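Long-range contacts in protein Pcdhgc3 (Mus musculus, PDB 4ZI8), which probably mediates calcium-dependent cell adhesion and may help establish specific neuronal connections, represented here by its first three extracellular cadherin (EC) domains: residues N157-Y162 against L204-G209; P123-G128 against E147-P152; A171-T176 against E185-R190; I27-E32 against Q116-N121. All blocks are in the same frame, centred on the assembly; numbering follows the deposited sequence.

Interactions 1, 2 and 4 converge on the calcium site between EC1 and EC2, whose ion of chain N takes ligands from all three; interaction 3 lies away from it, in the hairpin of EC2. Interaction 4 is richest in charge, with carboxylates of both segments bound to calcium. Interaction 1 runs from calcium ligands to the apolar interior; interaction 2 turns Phe125 and Ala149 inward between its calcium end and a more exposed one. Tyr162 OH joins the two at Ala149 N. Interaction 3, nested within interaction 1, meets it through Leu172 on Leu204 and depends on strand pairing, with polar side chains among those on one face and leucines on the other. All four are partly buried.

Interaction 1: N157-Y162 against L204-G209; sequences NSLQTY and LTALDG. With CA (calcium ion), chain N.
A classic beta bulge sets Gln160 and Thr161 of strand 159-164 opposite the single residue Leu207 of the antiparallel strand 199-208. Two N-H groups converge on one acceptor: Gln160 N lies 2.9 Å and Thr161 N 3.2 Å from Leu207 O. A third bond, Leu207 N to Thr161 O at 2.9 Å, resumes the regular pairing. The extra residue falls in an outermost strand of the four-stranded mixed sheet of EC2, and the chain just before it, at Asn157, turns to calcium. There Asn157 O (2.3 Å) and Asp208 OD2 (2.5 Å) bind the calcium ion of chain N. With CG between backbone N and carbonyl carbon (chi1 67°), the short Asp208 arm, which has Arg214 as a further polar partner, carries its carboxylate to the metal; Asn119, Asn121, Asp151 and Asp153 supply the other protein ligands. On the face of Tyr162 and Ala206 the pairing is apolar: Tyr162 CE2 is 3.7 Å from Ala206 CB, a methyl small enough to let the ring lie close, while Tyr162 CD2 meets Leu204 CD1 at 3.9 Å. Tyr162 OH reaches Lys182 O. On the other face the Thr161 and Leu207 side chains lie side by side, CG2 and CD1 3.9 Å apart.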
# COMPACT_ATOMS: atom_id res chain seq x y z
N ASN B 157 21.03 -17.67 24.23
CA ASN B 157 22.00 -17.28 23.22
C ASN B 157 21.40 -17.08 21.82
O ASN B 157 22.08 -16.57 20.91
CB ASN B 157 23.13 -18.30 23.14
CG ASN B 157 23.87 -18.44 24.46
OD1 ASN B 157 24.01 -17.47 25.21
ND2 ASN B 157 24.29 -19.67 24.79
N SER B 158 20.14 -17.45 21.66
CA SER B 158 19.47 -17.24 20.39
C SER B 158 18.79 -15.87 20.37
O SER B 158 18.90 -15.09 21.32
CB SER B 158 18.43 -18.32 20.13
OG SER B 158 17.42 -18.25 21.13
N LEU B 159 18.09 -15.59 19.28
CA LEU B 159 17.47 -14.28 19.06
C LEU B 159 16.49 -13.95 20.18
O LEU B 159 15.61 -14.77 20.48
CB LEU B 159 16.76 -14.25 17.70
CG LEU B 159 16.12 -12.90 17.30
CD1 LEU B 159 17.17 -11.82 17.19
CD2 LEU B 159 15.42 -13.03 15.98
N GLN B 160 16.65 -12.79 20.80
CA GLN B 160 15.74 -12.36 21.86
C GLN B 160 14.88 -11.14 21.49
O GLN B 160 13.71 -11.05 21.87
CB GLN B 160 16.52 -12.04 23.14
CG GLN B 160 17.21 -13.29 23.73
CD GLN B 160 16.29 -14.48 23.91
OE1 GLN B 160 15.18 -14.36 24.42
NE2 GLN B 160 16.76 -15.67 23.48
N THR B 161 15.46 -10.17 20.79
CA THR B 161 14.68 -8.98 20.52
C THR B 161 15.25 -8.19 19.36
O THR B 161 16.27 -8.57 18.78
CB THR B 161 14.57 -8.09 21.77
OG1 THR B 161 13.47 -7.18 21.58
CG2 THR B 161 15.85 -7.32 22.03
N TYR B 162 14.53 -7.12 19.00
CA TYR B 162 14.94 -6.21 17.93
C TYR B 162 14.84 -4.80 18.44
O TYR B 162 14.00 -4.51 19.31
CB TYR B 162 14.04 -6.34 16.70
CG TYR B 162 14.09 -7.63 15.91
CD1 TYR B 162 13.21 -8.67 16.19
CD2 TYR B 162 14.95 -7.78 14.82
CE1 TYR B 162 13.20 -9.84 15.45
CE2 TYR B 162 14.94 -8.95 14.05
CZ TYR B 162 14.07 -9.98 14.38
OH TYR B 162 14.04 -11.14 13.66
N LEU B 204 17.48 -1.52 11.65
CA LEU B 204 16.93 -2.55 12.51
C LEU B 204 18.09 -3.38 13.08
O LEU B 204 18.93 -3.89 12.32
CB LEU B 204 15.98 -3.47 11.74
CG LEU B 204 15.33 -4.66 12.47
CD1 LEU B 204 14.35 -4.16 13.47
CD2 LEU B 204 14.69 -5.66 11.48
N THR B 205 18.12 -3.48 14.39
CA THR B 205 19.14 -4.27 15.09
C THR B 205 18.52 -5.53 15.69
O THR B 205 17.54 -5.45 16.41
CB THR B 205 19.80 -3.46 16.18
OG1 THR B 205 20.50 -2.38 15.58
CG2 THR B 205 20.79 -4.31 16.98
N ALA B 206 19.06 -6.70 15.35
CA ALA B 206 18.63 -7.93 16.01
C ALA B 206 19.63 -8.28 17.11
O ALA B 206 20.84 -8.17 16.89
CB ALA B 206 18.54 -9.05 15.03
N LEU B 207 19.13 -8.64 18.30
CA LEU B 207 19.99 -8.96 19.45
C LEU B 207 19.67 -10.33 20.05
O LEU B 207 18.51 -10.71 20.19
CB LEU B 207 19.83 -7.92 20.55
CG LEU B 207 20.16 -6.48 20.15
CD1 LEU B 207 18.96 -5.58 20.50
CD2 LEU B 207 21.41 -6.00 20.85
N ASP B 208 20.71 -11.05 20.44
CA ASP B 208 20.47 -12.28 21.17
C ASP B 208 20.47 -11.93 22.65
O ASP B 208 20.53 -10.75 23.01
CB ASP B 208 21.49 -13.38 20.79
CG ASP B 208 22.93 -13.10 21.24
OD1 ASP B 208 23.20 -12.31 22.17
OD2 ASP B 208 23.83 -13.72 20.64
N GLY B 209 20.37 -12.91 23.54
CA GLY B 209 20.35 -12.61 24.95
C GLY B 209 21.63 -13.03 25.65
O GLY B 209 21.64 -13.37 26.83
CA CA N . 23.84 -15.94 19.59

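Interaction 2: P123-G128 against E147-P152; sequences PSFPTG and ESAHDP. With CA (calcium ion), chain N.
Ser124 and His150 form a single antiparallel hydrogen-bonded bridge, with Ser124 N 2.7 Å from His150 O and His150 N 2.8 Å from Ser124 O. Neither segment is otherwise a regular strand, and these two bonds fix how the loops lie against each other. In the conformer given, a water may link Ser124 OG to His150 O. On the inner side Ala149 CB sits over one face of the Phe125 ring, 3.9 Å from its centroid and only 15° off the normal, a CH-pi contact in which the short methyl lets CB come down close over the ring. Glu147 O meets the same ring at its edge, in plane, 3.4 Å from Phe125 CE1. Next along, the ring CD of Pro126, not an N-H, faces Ser148 O at 3.2 Å, and the backbone pairing does not continue here. At the opposite end Pro123 CD touches Asp151 OD2 at 3.2 Å, the ring crossing the carboxylate at a slant.

Further out, strands 199-208 and 215-225 enclose the Phe125 ring through Leu204, Ala206, Ala216 and Leu218, while Tyr162 OH hydrogen-bonds to Ala149 N and Arg177 holds Ser148 OG. Asp151 has CG anti to its backbone N (chi1 -169°), which brings both oxygens onto the calcium ion of chain N, OD1 at 2.5 Å and OD2 at 2.4 Å. The site, completed by Asn119, Asn121, Asp153, Asn157 and Asp208, belongs to the calcium-binding junction between successive cadherin domains, here EC1 and EC2.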
# COMPACT_ATOMS: atom_id res chain seq x y z
N PRO B 123 23.26 -12.93 15.71
CA PRO B 123 22.13 -13.12 14.80
C PRO B 123 22.59 -12.74 13.40
O PRO B 123 23.60 -12.05 13.31
CB PRO B 123 21.06 -12.15 15.33
CG PRO B 123 21.44 -11.87 16.74
CD PRO B 123 22.95 -12.03 16.83
N SER B 124 21.95 -13.23 12.34
CA SER B 124 22.22 -12.71 11.01
C SER B 124 20.92 -12.53 10.23
O SER B 124 19.93 -13.22 10.47
CB SER B 124 23.16 -13.62 10.22
OG SER B 124 22.54 -14.86 9.93
N PHE B 125 20.94 -11.57 9.33
CA PHE B 125 19.82 -11.33 8.41
C PHE B 125 20.11 -11.97 7.08
O PHE B 125 21.25 -12.01 6.65
CB PHE B 125 19.61 -9.84 8.21
CG PHE B 125 19.00 -9.13 9.37
CD1 PHE B 125 17.65 -9.17 9.59
CD2 PHE B 125 19.79 -8.41 10.24
CE1 PHE B 125 17.09 -8.49 10.64
CE2 PHE B 125 19.24 -7.73 11.29
CZ PHE B 125 17.89 -7.76 11.49
N PRO B 126 19.08 -12.47 6.39
CA PRO B 126 19.36 -13.10 5.11
C PRO B 126 19.73 -12.14 3.96
O PRO B 126 20.15 -12.62 2.93
CB PRO B 126 18.05 -13.82 4.81
CG PRO B 126 17.03 -12.97 5.41
CD PRO B 126 17.65 -12.51 6.71
N THR B 127 19.57 -10.83 4.12
CA THR B 127 20.01 -9.91 3.07
C THR B 127 20.75 -8.77 3.74
O THR B 127 20.66 -8.59 4.94
CB THR B 127 18.85 -9.35 2.22
OG1 THR B 127 18.04 -8.48 3.02
CG2 THR B 127 17.98 -10.47 1.68
N GLY B 128 21.53 -8.03 2.96
CA GLY B 128 22.29 -6.93 3.50
C GLY B 128 21.50 -5.64 3.59
O GLY B 128 22.00 -4.64 4.10
N GLU B 147 12.48 -8.00 7.44
CA GLU B 147 13.21 -9.27 7.33
C GLU B 147 13.52 -9.80 8.73
O GLU B 147 13.87 -9.02 9.61
CB GLU B 147 14.51 -9.11 6.55
CG GLU B 147 14.38 -8.44 5.22
CD GLU B 147 14.29 -9.42 4.08
OE1 GLU B 147 14.24 -10.65 4.34
OE2 GLU B 147 14.27 -8.96 2.91
N SER B 148 13.39 -11.11 8.91
CA SER B 148 13.73 -11.75 10.19
C SER B 148 15.22 -12.03 10.29
O SER B 148 15.86 -12.37 9.30
CB SER B 148 13.00 -13.08 10.35
OG SER B 148 11.60 -12.91 10.35
N ALA B 149 15.76 -11.94 11.49
CA ALA B 149 17.11 -12.42 11.74
C ALA B 149 17.02 -13.82 12.31
O ALA B 149 16.00 -14.19 12.89
CB ALA B 149 17.83 -11.53 12.70
N HIS B 150 18.09 -14.58 12.15
CA HIS B 150 18.21 -15.90 12.76
C HIS B 150 19.50 -15.95 13.59
O HIS B 150 20.49 -15.37 13.20
CB HIS B 150 18.21 -16.99 11.70
CG HIS B 150 18.37 -18.37 12.27
ND1 HIS B 150 17.50 -18.90 13.20
CD2 HIS B 150 19.31 -19.32 12.05
CE1 HIS B 150 17.90 -20.12 13.53
NE2 HIS B 150 18.99 -20.40 12.84
N ASP B 151 19.46 -16.62 14.73
CA ASP B 151 20.65 -16.85 15.55
C ASP B 151 20.70 -18.35 15.82
O ASP B 151 19.75 -18.90 16.38
CB ASP B 151 20.56 -16.06 16.86
CG ASP B 151 21.87 -16.03 17.65
OD1 ASP B 151 22.51 -17.08 17.86
OD2 ASP B 151 22.24 -14.91 18.08
N PRO B 152 21.77 -19.03 15.38
CA PRO B 152 21.78 -20.49 15.46
C PRO B 152 22.13 -21.07 16.84
O PRO B 152 22.07 -22.28 16.98
CB PRO B 152 22.85 -20.89 14.43
CG PRO B 152 23.81 -19.72 14.44
CD PRO B 152 22.94 -18.49 14.67
CA CA N . 23.84 -15.94 19.59
O HOH W 1 22.07 -17.41 11.25

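Interaction 3: A171-T176 against E185-R190; sequences ALRVQT and ELVLER
Gln175 and Glu185 meet with their flat ends nearly perpendicular, amide and carboxylate planes 80° apart. Gln175 NE2 donates to Glu185 OE2 at 3.0 Å, coming from above the carboxylate plane (46° out of it). Glu185 reaches this position because CG lies between its backbone N and carbonyl carbon (chi1 57°) and the rest of the chain is extended; the same OE2 forms a salt bridge with Arg143 of strand 143-145. A glutamine in its place would probably leave the charge of Arg143 without its mate. These residues lie on the hairpin of strands 170-176 and 182-188, in the three-stranded antiparallel sheet of EC2. Paired backbone bonds join Ala171 with Val187 and Arg173 with Glu185, among them Val187 N to Ala171 O at 2.8 Å and Arg173 N to Glu185 O at 3.0 Å. The extended aliphatic part of Arg173 passes obliquely over Val187, whose CG2 is 3.6 Å from Arg173 CG; methyl meets apolar methylenes, which suits an arginine whose charged end reaches beyond. Glu189, bent about its CB-CG bond, sets OE2 3.2 Å from Ala171 CB. On the other face Leu172 CD1 and Leu186 CD2 touch at 4.1 Å, packing inward toward Leu164 of strand 159-164.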
# COMPACT_ATOMS: atom_id res chain seq x y z
N ALA B 171 7.31 3.36 15.01
CA ALA B 171 7.67 2.56 16.19
C ALA B 171 7.95 1.13 15.74
O ALA B 171 7.65 0.77 14.60
CB ALA B 171 6.58 2.60 17.25
N LEU B 172 8.56 0.34 16.62
CA LEU B 172 8.86 -1.06 16.33
C LEU B 172 8.02 -1.98 17.19
O LEU B 172 7.87 -1.74 18.38
CB LEU B 172 10.34 -1.37 16.57
CG LEU B 172 10.85 -2.64 15.86
CD1 LEU B 172 10.85 -2.42 14.35
CD2 LEU B 172 12.25 -3.06 16.33
N ARG B 173 7.45 -3.03 16.60
CA ARG B 173 6.90 -4.12 17.41
C ARG B 173 7.64 -5.40 17.17
O ARG B 173 8.05 -5.67 16.05
CB ARG B 173 5.43 -4.34 17.12
CG ARG B 173 4.67 -3.13 17.41
CD ARG B 173 3.22 -3.37 17.41
NE ARG B 173 2.56 -2.14 17.82
CZ ARG B 173 1.25 -1.98 17.79
NH1 ARG B 173 0.47 -2.97 17.37
NH2 ARG B 173 0.71 -0.84 18.19
N VAL B 174 7.84 -6.20 18.21
CA VAL B 174 8.46 -7.50 18.02
C VAL B 174 7.39 -8.54 18.29
O VAL B 174 6.75 -8.52 19.35
CB VAL B 174 9.67 -7.69 18.93
CG1 VAL B 174 10.28 -9.07 18.74
CG2 VAL B 174 10.71 -6.62 18.64
N GLN B 175 7.15 -9.41 17.32
CA GLN B 175 6.11 -10.42 17.46
C GLN B 175 6.76 -11.78 17.62
O GLN B 175 7.84 -12.03 17.09
CB GLN B 175 5.18 -10.41 16.24
CG GLN B 175 4.59 -9.05 15.90
CD GLN B 175 3.58 -8.59 16.94
OE1 GLN B 175 3.23 -9.34 17.85
NE2 GLN B 175 3.11 -7.35 16.80
N THR B 176 6.14 -12.65 18.40
CA THR B 176 6.67 -13.99 18.51
C THR B 176 5.68 -14.94 17.83
O THR B 176 4.49 -14.94 18.16
CB THR B 176 6.93 -14.40 19.97
OG1 THR B 176 7.93 -13.53 20.52
CG2 THR B 176 7.47 -15.81 20.03
N GLU B 185 8.11 -5.59 13.12
CA GLU B 185 7.39 -4.83 12.10
C GLU B 185 7.46 -3.37 12.43
O GLU B 185 7.43 -3.00 13.60
CB GLU B 185 5.93 -5.29 11.99
CG GLU B 185 5.14 -5.19 13.28
CD GLU B 185 3.76 -5.84 13.18
OE1 GLU B 185 3.43 -6.38 12.10
OE2 GLU B 185 3.01 -5.82 14.19
N LEU B 186 7.61 -2.53 11.42
CA LEU B 186 7.43 -1.10 11.64
C LEU B 186 5.97 -0.82 11.86
O LEU B 186 5.12 -1.44 11.24
CB LEU B 186 7.91 -0.27 10.46
CG LEU B 186 9.35 -0.42 10.04
CD1 LEU B 186 9.47 0.42 8.79
CD2 LEU B 186 10.27 0.09 11.12
N VAL B 187 5.68 0.14 12.73
CA VAL B 187 4.33 0.64 12.85
C VAL B 187 4.37 2.11 12.53
O VAL B 187 5.11 2.87 13.18
CB VAL B 187 3.77 0.44 14.25
CG1 VAL B 187 2.37 1.05 14.34
CG2 VAL B 187 3.76 -1.05 14.60
N LEU B 188 3.58 2.53 11.56
CA LEU B 188 3.58 3.94 11.16
C LEU B 188 2.84 4.74 12.21
O LEU B 188 1.64 4.58 12.40
CB LEU B 188 2.95 4.10 9.78
CG LEU B 188 2.99 5.53 9.23
CD1 LEU B 188 4.44 5.91 8.89
CD2 LEU B 188 2.08 5.64 8.02
N GLU B 189 3.58 5.59 12.93
CA GLU B 189 3.05 6.32 14.08
C GLU B 189 2.68 7.76 13.74
O GLU B 189 1.73 8.31 14.29
CB GLU B 189 4.06 6.33 15.23
CG GLU B 189 4.39 4.97 15.72
CD GLU B 189 3.80 4.72 17.06
OE1 GLU B 189 3.59 5.71 17.79
OE2 GLU B 189 3.52 3.55 17.38
N ARG B 190 3.44 8.37 12.83
CA ARG B 190 3.15 9.69 12.31
C ARG B 190 3.21 9.60 10.79
O ARG B 190 4.09 8.96 10.23
CB ARG B 190 4.15 10.73 12.85
CG ARG B 190 4.29 10.68 14.40
CD ARG B 190 5.22 11.74 15.01
NE ARG B 190 5.04 13.09 14.46
CZ ARG B 190 5.89 13.67 13.62
NH1 ARG B 190 6.98 13.02 13.23
NH2 ARG B 190 5.67 14.89 13.19

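Interaction 4: I27-E32 against Q116-N121; sequences ILEERE and QDINDN. With CA (calcium ion), chain O; CA (calcium ion), chain P; CA (calcium ion), chain N.
Glu29 and Asp120 each hold CG between the backbone N and the carbonyl carbon (chi1 55° and 49°), and from there their carboxylates come together from opposite directions, with planes 84° apart. Between them lie two calcium ions of the EC1–EC2 linker, built on the cadherin DxNDN sequence Asp117 to Asn121. Each acid bridges both metals: Glu29 OE2 (2.3 Å) and Asp120 OD1 (2.3 Å) bind the ion of chain O, while Glu29 OE1 (2.4 Å) and Asp120 OD2 (2.2 Å) bind that of chain P. Carboxylates packed this closely would probably repel one another without the ions. Asp117 OD1 and Ile118 O join the first site, Glu30 OE2 and a water the second; Asp83, Glu85 and Asp153 contribute from outside. Asp117 OD2 accepts from Asn157 ND2, and Arg81 is the partner of Glu30. Asn119 OD1 and Asn121 O turn to the third ion, of chain N.

Further bonds position Glu29. Ile118 N donates to the anti lone pair of Glu29 OE2 at 2.8 Å, and a parallel bridge joins strand 24-28 to the end of strand 107-116, through Gln116 N to Ile27 O and Glu29 N to Gln116 O. Arg31, bent at chi2 and chi3, grips Glu29 O side-on with NE at 3.1 Å and NH2 at 2.9 Å. A serine in place of Arg31 would probably leave Glu29 O without these two donors and the backbone beside the calcium ligands less firmly held. Ile118 CD1 meets the guanidinium edge, and Ile118 CG2 packs 3.9 Å from Leu28 CD2.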
# COMPACT_ATOMS: atom_id res chain seq x y z
N ILE B 27 30.51 -31.00 28.44
CA ILE B 27 31.53 -30.00 28.19
C ILE B 27 30.95 -28.89 27.33
O ILE B 27 29.94 -29.10 26.66
CB ILE B 27 32.77 -30.60 27.47
CG1 ILE B 27 32.40 -31.13 26.10
CG2 ILE B 27 33.37 -31.77 28.29
CD1 ILE B 27 33.67 -31.50 25.24
N LEU B 28 31.59 -27.73 27.35
CA LEU B 28 31.25 -26.66 26.42
C LEU B 28 31.63 -27.02 25.00
O LEU B 28 32.69 -27.64 24.77
CB LEU B 28 31.97 -25.37 26.82
CG LEU B 28 31.64 -24.72 28.16
CD1 LEU B 28 32.47 -23.44 28.34
CD2 LEU B 28 30.14 -24.44 28.26
N GLU B 29 30.82 -26.61 24.03
CA GLU B 29 31.25 -26.76 22.64
C GLU B 29 32.51 -25.96 22.37
O GLU B 29 32.87 -25.04 23.12
CB GLU B 29 30.14 -26.32 21.66
CG GLU B 29 29.65 -24.86 21.92
CD GLU B 29 28.90 -24.25 20.73
OE1 GLU B 29 29.17 -24.61 19.56
OE2 GLU B 29 28.02 -23.42 20.98
N GLU B 30 33.17 -26.29 21.27
CA GLU B 30 34.23 -25.50 20.69
C GLU B 30 35.48 -25.52 21.56
O GLU B 30 36.29 -24.62 21.50
CB GLU B 30 33.73 -24.05 20.42
CG GLU B 30 32.47 -24.00 19.58
CD GLU B 30 32.68 -24.22 18.09
OE1 GLU B 30 33.81 -24.57 17.63
OE2 GLU B 30 31.69 -24.03 17.33
N ARG B 31 35.67 -26.57 22.36
CA ARG B 31 36.94 -26.68 23.10
C ARG B 31 38.08 -26.98 22.16
O ARG B 31 37.89 -27.59 21.11
CB ARG B 31 36.87 -27.77 24.17
CG ARG B 31 35.92 -27.52 25.33
CD ARG B 31 36.02 -26.11 25.93
NE ARG B 31 35.18 -25.17 25.19
CZ ARG B 31 35.11 -23.87 25.45
NH1 ARG B 31 35.82 -23.37 26.44
NH2 ARG B 31 34.33 -23.07 24.71
N GLU B 32 39.28 -26.56 22.55
CA GLU B 32 40.49 -26.83 21.80
C GLU B 32 40.82 -28.33 21.76
O GLU B 32 40.40 -29.09 22.64
CB GLU B 32 41.67 -26.06 22.39
CG GLU B 32 41.52 -24.54 22.29
CD GLU B 32 42.86 -23.78 22.37
OE1 GLU B 32 43.88 -24.36 22.83
OE2 GLU B 32 42.89 -22.59 21.97
N GLN B 116 27.51 -28.51 25.37
CA GLN B 116 26.76 -27.36 25.84
C GLN B 116 26.99 -26.13 24.96
O GLN B 116 28.11 -25.87 24.54
CB GLN B 116 27.15 -27.03 27.28
CG GLN B 116 26.87 -28.21 28.24
CD GLN B 116 27.54 -28.04 29.59
OE1 GLN B 116 28.60 -27.41 29.70
NE2 GLN B 116 26.95 -28.64 30.62
N ASP B 117 25.92 -25.36 24.74
CA ASP B 117 25.95 -24.17 23.87
C ASP B 117 26.80 -23.07 24.42
O ASP B 117 26.74 -22.79 25.60
CB ASP B 117 24.54 -23.62 23.67
CG ASP B 117 24.47 -22.57 22.57
OD1 ASP B 117 25.11 -22.75 21.51
OD2 ASP B 117 23.76 -21.56 22.74
N ILE B 118 27.59 -22.42 23.57
CA ILE B 118 28.14 -21.13 23.96
C ILE B 118 27.64 -20.10 22.96
O ILE B 118 27.21 -20.44 21.84
CB ILE B 118 29.72 -21.13 24.05
CG1 ILE B 118 30.33 -21.22 22.66
CG2 ILE B 118 30.24 -22.30 24.96
CD1 ILE B 118 31.88 -21.26 22.65
N ASN B 119 27.67 -18.85 23.36
CA ASN B 119 27.17 -17.80 22.48
C ASN B 119 28.21 -17.35 21.46
O ASN B 119 28.64 -16.17 21.47
CB ASN B 119 26.68 -16.58 23.27
CG ASN B 119 25.78 -15.68 22.40
OD1 ASN B 119 25.18 -16.16 21.44
ND2 ASN B 119 25.72 -14.39 22.70
N ASP B 120 28.59 -18.27 20.57
CA ASP B 120 29.59 -18.00 19.54
C ASP B 120 28.99 -17.53 18.21
O ASP B 120 29.73 -17.37 17.23
CB ASP B 120 30.47 -19.24 19.29
CG ASP B 120 29.67 -20.54 19.09
OD1 ASP B 120 28.46 -20.59 19.37
OD2 ASP B 120 30.29 -21.58 18.70
N ASN B 121 27.69 -17.25 18.17
CA ASN B 121 27.10 -16.66 16.95
C ASN B 121 26.29 -15.37 17.17
O ASN B 121 25.48 -15.27 18.13
CB ASN B 121 26.21 -17.69 16.26
CG ASN B 121 26.97 -18.93 15.81
OD1 ASN B 121 27.45 -19.00 14.67
ND2 ASN B 121 27.08 -19.92 16.71
CA CA O . 26.65 -21.87 20.06
CA CA P . 29.47 -23.31 17.58
CA CA N . 23.84 -15.94 19.59
O HOH W 2 29.59 -21.82 15.69